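Period circadian protein homolog 2 (Mus musculus, PDB 3GDI) works in the mammalian circadian clock, where its tandem PAS domains mediate protein interactions and it probably takes part in regulating transcription. Local coordinates at residues P67-V72 against L191-I196; T168-H171 against F177-V180; S249-P254 against I259-G264. All coordinates share one frame; numbering follows the deposited sequence.

Contact 1 of 3, residues P67-V72 against L191-I196; sequences PHDVSV and LPQDLI
Gln193 starts with CG set between its backbone N and carbonyl carbon (chi1 58°), then bends at chi2 (-93°). This lays the aliphatic part of the chain across Val72, whose CG2 lies 3.8 Å from Gln193 CG. The contact is a small interdomain patch in a tandem PAS protein. The 67-72 segment belongs to PAS-A, and 191-196 to the second PAS domain. Val72 and Gln193 side chains meet at about a right angle. The other Val72 branch, CG1, borders the Gln193 amide. Asp69 reaches over beside the same amide, and the carboxylate and amide planes stand 84° apart. Its main polar partner is Arg107 on strand 104-108, which forms salt bridges to both Asp69 and Asp194. The two acids therefore probably tolerate each other: Asp69 OD1 and Asp194 OD1 are 4.9 Å apart, with the arginine bridging the domains. Leu191 merely skirts the acid: its CD1 lies 4.3 Å from Asp69 OD2. Asp194 is also tied within its own turn. Its backbone N bonds to Leu191 O at 2.7 Å, while Leu191 N gives a nearly straight bond of 2.9 Å to Asp194 OD2, met from above the carboxylate plane.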
ATOM      1  N   PRO A  67       3.003   2.184  19.613  1.00 55.20           N
ATOM      2  CA  PRO A  67       4.073   2.843  18.852  1.00 55.91           C
ATOM      3  C   PRO A  67       4.112   2.496  17.361  1.00 55.47           C
ATOM      4  O   PRO A  67       4.519   3.319  16.544  1.00 55.96           O
ATOM      5  CB  PRO A  67       5.337   2.414  19.596  1.00 56.45           C
ATOM      6  CG  PRO A  67       4.849   2.305  21.026  1.00 54.51           C
ATOM      7  CD  PRO A  67       3.538   1.562  20.838  1.00 55.72           C
ATOM      8  N   HIS A  68       3.689   1.286  17.009  1.00 55.29           N
ATOM      9  CA  HIS A  68       3.674   0.867  15.610  1.00 54.93           C
ATOM     10  C   HIS A  68       2.533   1.497  14.824  1.00 54.27           C
ATOM     11  O   HIS A  68       2.608   1.613  13.604  1.00 54.89           O
ATOM     12  CB  HIS A  68       3.537  -0.653  15.492  1.00 57.90           C
ATOM     13  CG  HIS A  68       4.830  -1.400  15.614  1.00 63.00           C
ATOM     14  ND1 HIS A  68       5.474  -1.593  16.818  1.00 66.35           N
ATOM     15  CD2 HIS A  68       5.597  -2.004  14.676  1.00 64.06           C
ATOM     16  CE1 HIS A  68       6.582  -2.284  16.616  1.00 65.69           C
ATOM     17  NE2 HIS A  68       6.680  -2.546  15.325  1.00 65.64           N
ATOM     18  N   ASP A  69       1.471   1.898  15.518  1.00 54.15           N
ATOM     19  CA  ASP A  69       0.314   2.475  14.852  1.00 51.97           C
ATOM     20  C   ASP A  69       0.390   3.977  14.629  1.00 51.97           C
ATOM     21  O   ASP A  69      -0.437   4.547  13.916  1.00 55.71           O
ATOM     22  CB  ASP A  69      -0.957   2.121  15.621  1.00 52.52           C
ATOM     23  CG  ASP A  69      -1.151   0.620  15.759  1.00 54.33           C
ATOM     24  OD1 ASP A  69      -0.896  -0.098  14.766  1.00 53.33           O
ATOM     25  OD2 ASP A  69      -1.565   0.156  16.849  1.00 54.72           O
ATOM     26  N   VAL A  70       1.388   4.621  15.222  1.00 50.23           N
ATOM     27  CA  VAL A  70       1.561   6.064  15.072  1.00 47.15           C
ATOM     28  C   VAL A  70       1.740   6.488  13.615  1.00 46.97           C
ATOM     29  O   VAL A  70       1.058   7.403  13.147  1.00 46.76           O
ATOM     30  CB  VAL A  70       2.770   6.556  15.884  1.00 46.59           C
ATOM     31  CG1 VAL A  70       3.168   7.943  15.433  1.00 44.81           C
ATOM     32  CG2 VAL A  70       2.431   6.551  17.364  1.00 46.02           C
ATOM     33  N   SER A  71       2.659   5.830  12.909  1.00 46.58           N
ATOM     34  CA  SER A  71       2.922   6.139  11.501  1.00 47.01           C
ATOM     35  C   SER A  71       1.641   5.932  10.698  1.00 47.92           C
ATOM     36  O   SER A  71       1.364   6.666   9.739  1.00 49.16           O
ATOM     37  CB  SER A  71       4.034   5.238  10.946  1.00 47.36           C
ATOM     38  OG  SER A  71       3.597   3.896  10.788  1.00 45.98           O
ATOM     39  N   VAL A  72       0.858   4.933  11.103  1.00 46.78           N
ATOM     40  CA  VAL A  72      -0.412   4.626  10.450  1.00 46.79           C
ATOM     41  C   VAL A  72      -1.387   5.794  10.626  1.00 47.27           C
ATOM     42  O   VAL A  72      -1.969   6.279   9.659  1.00 46.97           O
ATOM     43  CB  VAL A  72      -1.026   3.335  11.047  1.00 46.86           C
ATOM     44  CG1 VAL A  72      -2.392   3.054  10.434  1.00 44.45           C
ATOM     45  CG2 VAL A  72      -0.080   2.168  10.804  1.00 45.96           C
ATOM     46  N   LEU A 191      -4.548  -5.962  12.894  1.00 41.33           N
ATOM     47  CA  LEU A 191      -5.043  -4.727  12.295  1.00 41.43           C
ATOM     48  C   LEU A 191      -4.431  -4.748  10.881  1.00 41.49           C
ATOM     49  O   LEU A 191      -3.340  -5.296  10.677  1.00 42.19           O
ATOM     50  CB  LEU A 191      -4.576  -3.516  13.092  1.00 41.64           C
ATOM     51  CG  LEU A 191      -5.105  -3.466  14.535  1.00 44.45           C
ATOM     52  CD1 LEU A 191      -4.792  -2.086  15.140  1.00 43.00           C
ATOM     53  CD2 LEU A 191      -6.618  -3.721  14.555  1.00 40.56           C
ATOM     54  N   PRO A 192      -5.118  -4.169   9.888  1.00 41.19           N
ATOM     55  CA  PRO A 192      -4.574  -4.185   8.523  1.00 41.82           C
ATOM     56  C   PRO A 192      -3.069  -3.998   8.382  1.00 43.28           C
ATOM     57  O   PRO A 192      -2.422  -4.724   7.636  1.00 45.79           O
ATOM     58  CB  PRO A 192      -5.361  -3.085   7.827  1.00 40.75           C
ATOM     59  CG  PRO A 192      -6.707  -3.169   8.513  1.00 40.06           C
ATOM     60  CD  PRO A 192      -6.302  -3.293   9.968  1.00 40.90           C
ATOM     61  N   GLN A 193      -2.510  -3.045   9.118  1.00 43.03           N
ATOM     62  CA  GLN A 193      -1.090  -2.743   9.033  1.00 41.46           C
ATOM     63  C   GLN A 193      -0.149  -3.823   9.529  1.00 44.31           C
ATOM     64  O   GLN A 193       1.051  -3.768   9.238  1.00 46.48           O
ATOM     65  CB  GLN A 193      -0.777  -1.434   9.767  1.00 39.78           C
ATOM     66  CG  GLN A 193      -1.153  -1.402  11.239  1.00 39.50           C
ATOM     67  CD  GLN A 193      -2.550  -0.819  11.493  1.00 40.93           C
ATOM     68  OE1 GLN A 193      -2.826  -0.313  12.577  1.00 41.57           O
ATOM     69  NE2 GLN A 193      -3.428  -0.890  10.494  1.00 38.62           N
ATOM     70  N   ASP A 194      -0.671  -4.793  10.280  1.00 44.21           N
ATOM     71  CA  ASP A 194       0.174  -5.865  10.789  1.00 44.42           C
ATOM     72  C   ASP A 194       0.478  -6.890   9.708  1.00 44.91           C
ATOM     73  O   ASP A 194       1.516  -7.545   9.741  1.00 45.11           O
ATOM     74  CB  ASP A 194      -0.489  -6.593  11.953  1.00 46.49           C
ATOM     75  CG  ASP A 194      -0.836  -5.674  13.096  1.00 49.62           C
ATOM     76  OD1 ASP A 194      -0.109  -4.679  13.308  1.00 49.75           O
ATOM     77  OD2 ASP A 194      -1.833  -5.965  13.797  1.00 51.15           O
ATOM     78  N   LEU A 195      -0.438  -7.012   8.751  1.00 45.59           N
ATOM     79  CA  LEU A 195      -0.326  -7.974   7.657  1.00 43.87           C
ATOM     80  C   LEU A 195       0.123  -7.403   6.316  1.00 43.18           C
ATOM     81  O   LEU A 195       0.653  -8.134   5.487  1.00 42.63           O
ATOM     82  CB  LEU A 195      -1.670  -8.689   7.469  1.00 41.91           C
ATOM     83  CG  LEU A 195      -2.022  -9.630   8.617  1.00 40.56           C
ATOM     84  CD1 LEU A 195      -3.474 -10.083   8.564  1.00 39.19           C
ATOM     85  CD2 LEU A 195      -1.078 -10.813   8.524  1.00 43.59           C
ATOM     86  N   ILE A 196      -0.084  -6.111   6.089  1.00 42.42           N
ATOM     87  CA  ILE A 196       0.316  -5.529   4.815  1.00 43.98           C
ATOM     88  C   ILE A 196       1.824  -5.625   4.605  1.00 44.90           C
ATOM     89  O   ILE A 196       2.597  -5.229   5.469  1.00 45.99           O
ATOM     90  CB  ILE A 196      -0.119  -4.050   4.706  1.00 44.08           C
ATOM     91  CG1 ILE A 196      -1.641  -3.956   4.643  1.00 45.98           C
ATOM     92  CG2 ILE A 196       0.449  -3.430   3.447  1.00 43.02           C
ATOM     93  CD1 ILE A 196      -2.161  -2.526   4.597  1.00 46.99           C
TER

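Contact 2 of 3, residues T168-H171 against F177-V180; sequences TTTH and FQAV
Thr170 O takes two N-H groups from the facing strand. The bond from Gln178 N is short, 2.7 Å, with the donor tilted out of the carbonyl plane. The one from Ala179 N is weak, at 3.5 Å from Thr170 O. Phe177 CA adds a CA-H...O contact to the same oxygen. In return Thr170 N bonds to Ala179 O at 3.0 Å. With Gln178 and Ala179 both facing Thr170, this is a classic beta bulge. It shifts the register by one, so that His171 pairs with Phe177 beyond it and their side chains diverge. The hairpin forms one edge of the antiparallel PAS sheet, with 177-180 its outermost strand within the chain. The Thr170 and Gln178 side chains run side by side, pointing the same way. Gln178 CG is anti to its backbone N (chi1 179°), and a bend at chi2 brings NE2 to 3.3 Å from Thr170 CG2. Gln178 also packs on Gln178 of the second subunit. On the side of Thr169, Phe177 CE1 comes obliquely to 4.1 Å from Thr169 CB, and the ring has Thr170 O near its plane at one edge. Phe177 also touches Val200, while His171 NE2 is hydrogen-bonded to His216 NE2.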
ATOM      1  N   THR A 168     -11.942 -10.603   3.155  1.00 45.11           N
ATOM      2  CA  THR A 168     -11.144 -10.816   1.956  1.00 47.58           C
ATOM      3  C   THR A 168      -9.697 -10.369   2.127  1.00 46.40           C
ATOM      4  O   THR A 168      -9.382  -9.541   2.971  1.00 46.21           O
ATOM      5  CB  THR A 168     -11.723 -10.072   0.739  1.00 49.67           C
ATOM      6  OG1 THR A 168     -11.448  -8.674   0.867  1.00 54.07           O
ATOM      7  CG2 THR A 168     -13.234 -10.270   0.654  1.00 53.07           C
ATOM      8  N   THR A 169      -8.820 -10.944   1.315  1.00 46.93           N
ATOM      9  CA  THR A 169      -7.411 -10.606   1.333  1.00 43.56           C
ATOM     10  C   THR A 169      -6.969 -10.444  -0.112  1.00 43.80           C
ATOM     11  O   THR A 169      -7.504 -11.097  -1.018  1.00 40.95           O
ATOM     12  CB  THR A 169      -6.571 -11.714   1.959  1.00 44.67           C
ATOM     13  OG1 THR A 169      -6.751 -12.918   1.207  1.00 46.88           O
ATOM     14  CG2 THR A 169      -6.971 -11.947   3.399  1.00 43.28           C
ATOM     15  N   THR A 170      -5.994  -9.567  -0.319  1.00 42.67           N
ATOM     16  CA  THR A 170      -5.448  -9.317  -1.644  1.00 41.83           C
ATOM     17  C   THR A 170      -3.932  -9.409  -1.549  1.00 41.13           C
ATOM     18  O   THR A 170      -3.351  -8.962  -0.574  1.00 45.60           O
ATOM     19  CB  THR A 170      -5.815  -7.907  -2.135  1.00 41.21           C
ATOM     20  OG1 THR A 170      -7.239  -7.775  -2.165  1.00 43.23           O
ATOM     21  CG2 THR A 170      -5.260  -7.655  -3.538  1.00 39.64           C
ATOM     22  N   HIS A 171      -3.288 -10.019  -2.529  1.00 40.08           N
ATOM     23  CA  HIS A 171      -1.841 -10.072  -2.509  1.00 39.87           C
ATOM     24  C   HIS A 171      -1.215  -9.977  -3.899  1.00 40.55           C
ATOM     25  O   HIS A 171      -1.838 -10.314  -4.905  1.00 42.55           O
ATOM     26  CB  HIS A 171      -1.308 -11.291  -1.720  1.00 39.01           C
ATOM     27  CG  HIS A 171      -1.644 -12.638  -2.291  1.00 39.55           C
ATOM     28  ND1 HIS A 171      -2.743 -13.368  -1.883  1.00 38.12           N
ATOM     29  CD2 HIS A 171      -0.943 -13.450  -3.116  1.00 38.89           C
ATOM     30  CE1 HIS A 171      -2.700 -14.572  -2.423  1.00 36.52           C
ATOM     31  NE2 HIS A 171      -1.616 -14.650  -3.175  1.00 39.16           N
ATOM     32  N   PHE A 177       0.954  -9.630   1.328  1.00 39.02           N
ATOM     33  CA  PHE A 177      -0.389  -9.034   1.381  1.00 38.40           C
ATOM     34  C   PHE A 177      -0.348  -7.626   0.805  1.00 37.72           C
ATOM     35  O   PHE A 177       0.660  -6.939   0.920  1.00 41.09           O
ATOM     36  CB  PHE A 177      -0.895  -8.948   2.829  1.00 37.48           C
ATOM     37  CG  PHE A 177      -1.296 -10.274   3.419  1.00 37.48           C
ATOM     38  CD1 PHE A 177      -2.394 -10.977   2.914  1.00 38.84           C
ATOM     39  CD2 PHE A 177      -0.579 -10.824   4.471  1.00 35.87           C
ATOM     40  CE1 PHE A 177      -2.770 -12.214   3.450  1.00 36.21           C
ATOM     41  CE2 PHE A 177      -0.949 -12.060   5.014  1.00 39.13           C
ATOM     42  CZ  PHE A 177      -2.050 -12.754   4.498  1.00 37.54           C
ATOM     43  N   GLN A 178      -1.440  -7.195   0.183  1.00 35.22           N
ATOM     44  CA  GLN A 178      -1.521  -5.843  -0.357  1.00 34.52           C
ATOM     45  C   GLN A 178      -2.581  -5.084   0.446  1.00 35.43           C
ATOM     46  O   GLN A 178      -2.516  -3.858   0.623  1.00 31.20           O
ATOM     47  CB  GLN A 178      -1.905  -5.870  -1.848  1.00 32.94           C
ATOM     48  CG  GLN A 178      -2.041  -4.480  -2.476  1.00 28.27           C
ATOM     49  CD  GLN A 178      -3.449  -3.903  -2.313  1.00 34.49           C
ATOM     50  OE1 GLN A 178      -3.664  -2.684  -2.416  1.00 36.12           O
ATOM     51  NE2 GLN A 178      -4.415  -4.777  -2.085  1.00 32.29           N
ATOM     52  N   ALA A 179      -3.564  -5.840   0.920  1.00 34.60           N
ATOM     53  CA  ALA A 179      -4.637  -5.281   1.704  1.00 36.57           C
ATOM     54  C   ALA A 179      -5.418  -6.407   2.338  1.00 38.77           C
ATOM     55  O   ALA A 179      -5.375  -7.553   1.878  1.00 38.10           O
ATOM     56  CB  ALA A 179      -5.549  -4.454   0.828  1.00 34.37           C
ATOM     57  N   VAL A 180      -6.107  -6.056   3.414  1.00 40.06           N
ATOM     58  CA  VAL A 180      -6.959  -6.963   4.152  1.00 43.60           C
ATOM     59  C   VAL A 180      -8.184  -6.092   4.388  1.00 44.72           C
ATOM     60  O   VAL A 180      -8.046  -4.929   4.781  1.00 43.57           O
ATOM     61  CB  VAL A 180      -6.340  -7.343   5.498  1.00 45.51           C
ATOM     62  CG1 VAL A 180      -7.179  -8.395   6.155  1.00 47.21           C
ATOM     63  CG2 VAL A 180      -4.922  -7.852   5.296  1.00 46.58           C
TER

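Contact 3 of 3, residues S249-P254 against I259-G264; sequences SSFINP and ISFIIG
Ile263 CD1 sits over one face of the Phe251 ring, 3.7 Å from its centroid, in a CH-pi contact. The two side chains cross at about a right angle, and Ile263 CG2 touches Phe251 CE2. A chi1 of 45° swings Ile263 CG1 between its backbone N and carbonyl carbon, so that CG1 also packs on Ser249 CB at 3.7 Å. Phe261 CD1 meets the Phe251 ring at its edge, in plane, 3.9 Å from Phe251 CD2. A serine in place of Phe251 would probably leave Ile263 CD1 without its aromatic cover and strip Phe261 of the neighbour along its CB and CD1. The sheet face of Phe251 and Phe261 also meets the second subunit: Phe261 stacks on Phe261 of that subunit, and Phe251 meets its Phe251 with nearly parallel planes. The opposite face carries Ser250, Ile252, Ile259 and Ile262; Ile259 CD1 lies 3.6 Å from Ser250 CB, and Ile219 of helix 209-221 packs against this side. Backbone bonds join the strands, Ser249 with Ile263 in both directions, then Phe251 N to Phe261 O and Ser260 N to Phe251 O, the last at 2.9 Å. At the polar end one water accepts from Asn253 ND2 at 3.1 Å; Asn253 OD1 instead takes Ser256 N. Ser260 and Phe261 both face Phe251, a classic beta bulge in an antiparallel hairpin of the PAS sheet.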
ATOM      1  N   SER A 249      -9.507 -15.868  -6.751  1.00 40.88           N
ATOM      2  CA  SER A 249      -9.612 -15.180  -8.032  1.00 40.95           C
ATOM      3  C   SER A 249      -8.385 -14.288  -8.279  1.00 41.54           C
ATOM      4  O   SER A 249      -7.514 -14.151  -7.414  1.00 40.75           O
ATOM      5  CB  SER A 249     -10.886 -14.341  -8.069  1.00 43.22           C
ATOM      6  OG  SER A 249     -11.184 -13.957  -9.401  1.00 46.91           O
ATOM      7  N   SER A 250      -8.304 -13.683  -9.459  1.00 40.13           N
ATOM      8  CA  SER A 250      -7.167 -12.824  -9.758  1.00 38.31           C
ATOM      9  C   SER A 250      -7.561 -11.646 -10.618  1.00 37.95           C
ATOM     10  O   SER A 250      -8.572 -11.687 -11.313  1.00 38.72           O
ATOM     11  CB  SER A 250      -6.083 -13.617 -10.493  1.00 37.32           C
ATOM     12  OG  SER A 250      -6.618 -14.232 -11.648  1.00 37.22           O
ATOM     13  N   PHE A 251      -6.768 -10.583 -10.545  1.00 35.94           N
ATOM     14  CA  PHE A 251      -6.997  -9.424 -11.382  1.00 36.23           C
ATOM     15  C   PHE A 251      -5.897  -9.517 -12.437  1.00 37.56           C
ATOM     16  O   PHE A 251      -4.716  -9.553 -12.101  1.00 37.62           O
ATOM     17  CB  PHE A 251      -6.881  -8.125 -10.580  1.00 34.95           C
ATOM     18  CG  PHE A 251      -8.023  -7.897  -9.615  1.00 35.93           C
ATOM     19  CD1 PHE A 251      -9.329  -8.251  -9.961  1.00 36.70           C
ATOM     20  CD2 PHE A 251      -7.801  -7.304  -8.376  1.00 33.96           C
ATOM     21  CE1 PHE A 251     -10.401  -8.009  -9.088  1.00 36.30           C
ATOM     22  CE2 PHE A 251      -8.857  -7.058  -7.497  1.00 36.45           C
ATOM     23  CZ  PHE A 251     -10.163  -7.411  -7.853  1.00 34.62           C
ATOM     24  N   ILE A 252      -6.285  -9.600 -13.710  1.00 39.92           N
ATOM     25  CA  ILE A 252      -5.306  -9.713 -14.793  1.00 41.15           C
ATOM     26  C   ILE A 252      -5.137  -8.433 -15.605  1.00 40.68           C
ATOM     27  O   ILE A 252      -6.095  -7.902 -16.161  1.00 44.13           O
ATOM     28  CB  ILE A 252      -5.679 -10.874 -15.765  1.00 41.99           C
ATOM     29  CG1 ILE A 252      -5.800 -12.183 -14.990  1.00 40.69           C
ATOM     30  CG2 ILE A 252      -4.591 -11.060 -16.823  1.00 42.63           C
ATOM     31  CD1 ILE A 252      -6.351 -13.325 -15.827  1.00 42.73           C
ATOM     32  N   ASN A 253      -3.911  -7.933 -15.664  1.00 40.19           N
ATOM     33  CA  ASN A 253      -3.631  -6.731 -16.437  1.00 39.54           C
ATOM     34  C   ASN A 253      -4.066  -7.039 -17.877  1.00 39.46           C
ATOM     35  O   ASN A 253      -3.513  -7.932 -18.511  1.00 39.31           O
ATOM     36  CB  ASN A 253      -2.128  -6.428 -16.396  1.00 38.81           C
ATOM     37  CG  ASN A 253      -1.774  -5.125 -17.078  1.00 40.13           C
ATOM     38  OD1 ASN A 253      -1.872  -4.993 -18.301  1.00 42.69           O
ATOM     39  ND2 ASN A 253      -1.368  -4.144 -16.288  1.00 40.24           N
ATOM     40  N   PRO A 254      -5.064  -6.314 -18.404  1.00 38.50           N
ATOM     41  CA  PRO A 254      -5.516  -6.572 -19.778  1.00 40.94           C
ATOM     42  C   PRO A 254      -4.474  -6.355 -20.878  1.00 41.47           C
ATOM     43  O   PRO A 254      -4.470  -7.060 -21.885  1.00 42.53           O
ATOM     44  CB  PRO A 254      -6.718  -5.641 -19.931  1.00 40.48           C
ATOM     45  CG  PRO A 254      -6.405  -4.516 -18.981  1.00 41.05           C
ATOM     46  CD  PRO A 254      -5.872  -5.255 -17.780  1.00 39.13           C
ATOM     47  N   ILE A 259      -0.878 -11.433 -14.267  1.00 41.31           N
ATOM     48  CA  ILE A 259      -1.650 -11.281 -13.045  1.00 38.69           C
ATOM     49  C   ILE A 259      -1.023 -10.175 -12.199  1.00 39.22           C
ATOM     50  O   ILE A 259       0.191 -10.189 -11.977  1.00 37.64           O
ATOM     51  CB  ILE A 259      -1.666 -12.619 -12.241  1.00 37.41           C
ATOM     52  CG1 ILE A 259      -2.712 -13.559 -12.842  1.00 35.56           C
ATOM     53  CG2 ILE A 259      -1.903 -12.357 -10.751  1.00 37.10           C
ATOM     54  CD1 ILE A 259      -3.007 -14.797 -12.005  1.00 37.23           C
ATOM     55  N   SER A 260      -1.849  -9.221 -11.750  1.00 38.51           N
ATOM     56  CA  SER A 260      -1.397  -8.109 -10.912  1.00 37.18           C
ATOM     57  C   SER A 260      -1.710  -8.337  -9.425  1.00 38.64           C
ATOM     58  O   SER A 260      -0.941  -7.913  -8.559  1.00 39.32           O
ATOM     59  CB  SER A 260      -2.049  -6.801 -11.347  1.00 38.94           C
ATOM     60  OG  SER A 260      -1.730  -6.478 -12.682  1.00 41.96           O
ATOM     61  N   PHE A 261      -2.840  -8.983  -9.134  1.00 35.64           N
ATOM     62  CA  PHE A 261      -3.240  -9.277  -7.757  1.00 35.59           C
ATOM     63  C   PHE A 261      -3.956 -10.623  -7.672  1.00 36.23           C
ATOM     64  O   PHE A 261      -4.545 -11.083  -8.640  1.00 35.60           O
ATOM     65  CB  PHE A 261      -4.240  -8.249  -7.213  1.00 35.79           C
ATOM     66  CG  PHE A 261      -3.772  -6.839  -7.259  1.00 35.14           C
ATOM     67  CD1 PHE A 261      -4.107  -6.020  -8.329  1.00 32.52           C
ATOM     68  CD2 PHE A 261      -3.028  -6.309  -6.205  1.00 36.11           C
ATOM     69  CE1 PHE A 261      -3.717  -4.693  -8.356  1.00 35.35           C
ATOM     70  CE2 PHE A 261      -2.626  -4.974  -6.215  1.00 34.83           C
ATOM     71  CZ  PHE A 261      -2.968  -4.162  -7.290  1.00 34.26           C
ATOM     72  N   ILE A 262      -3.924 -11.229  -6.492  1.00 37.04           N
ATOM     73  CA  ILE A 262      -4.622 -12.483  -6.239  1.00 37.74           C
ATOM     74  C   ILE A 262      -5.593 -12.074  -5.146  1.00 39.77           C
ATOM     75  O   ILE A 262      -5.157 -11.520  -4.140  1.00 40.93           O
ATOM     76  CB  ILE A 262      -3.701 -13.551  -5.637  1.00 39.55           C
ATOM     77  CG1 ILE A 262      -2.528 -13.846  -6.582  1.00 38.59           C
ATOM     78  CG2 ILE A 262      -4.512 -14.808  -5.338  1.00 37.33           C
ATOM     79  CD1 ILE A 262      -2.902 -14.717  -7.767  1.00 41.06           C
ATOM     80  N   ILE A 263      -6.891 -12.310  -5.331  1.00 40.19           N
ATOM     81  CA  ILE A 263      -7.877 -11.952  -4.313  1.00 40.15           C
ATOM     82  C   ILE A 263      -8.591 -13.163  -3.766  1.00 40.67           C
ATOM     83  O   ILE A 263      -8.994 -14.046  -4.520  1.00 42.37           O
ATOM     84  CB  ILE A 263      -8.945 -11.014  -4.848  1.00 41.36           C
ATOM     85  CG1 ILE A 263      -9.419 -11.504  -6.213  1.00 43.83           C
ATOM     86  CG2 ILE A 263      -8.409  -9.614  -4.906  1.00 47.75           C
ATOM     87  CD1 ILE A 263     -10.434 -10.593  -6.878  1.00 44.91           C
ATOM     88  N   GLY A 264      -8.759 -13.198  -2.449  1.00 40.03           N
ATOM     89  CA  GLY A 264      -9.438 -14.314  -1.826  1.00 37.23           C
ATOM     90  C   GLY A 264     -10.589 -13.834  -0.966  1.00 39.24           C
ATOM     91  O   GLY A 264     -10.499 -12.803  -0.303  1.00 38.43           O
TER
HETATM   92  O   HOH W   1      -1.341  -4.086 -13.231  1.00 43.43           O

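Overall arrangement
The three contacts run from the domain junction to the dimer side of the second PAS domain. Contact 1 joins the two domains, and contacts 2 and 3 build hairpins of the second one. Contact 1 lies about 14 Å from contact 2, centre to centre, and they touch: Leu195 packs on Phe177 and Val180. Contacts 2 and 3 share one sheet, with centres about 11 Å apart. Strands 166-171 and 259-268 are neighbours there, linked by probable hydrogen bonds from Ile262 N to His171 O and Gly264 N to Thr169 O. Contacts 1 and 3 do not touch; their nearest atoms are about 10 Å apart. Both hairpins reach the second subunit: Phe261 of contact 3 packs on Gln178 of the second subunit.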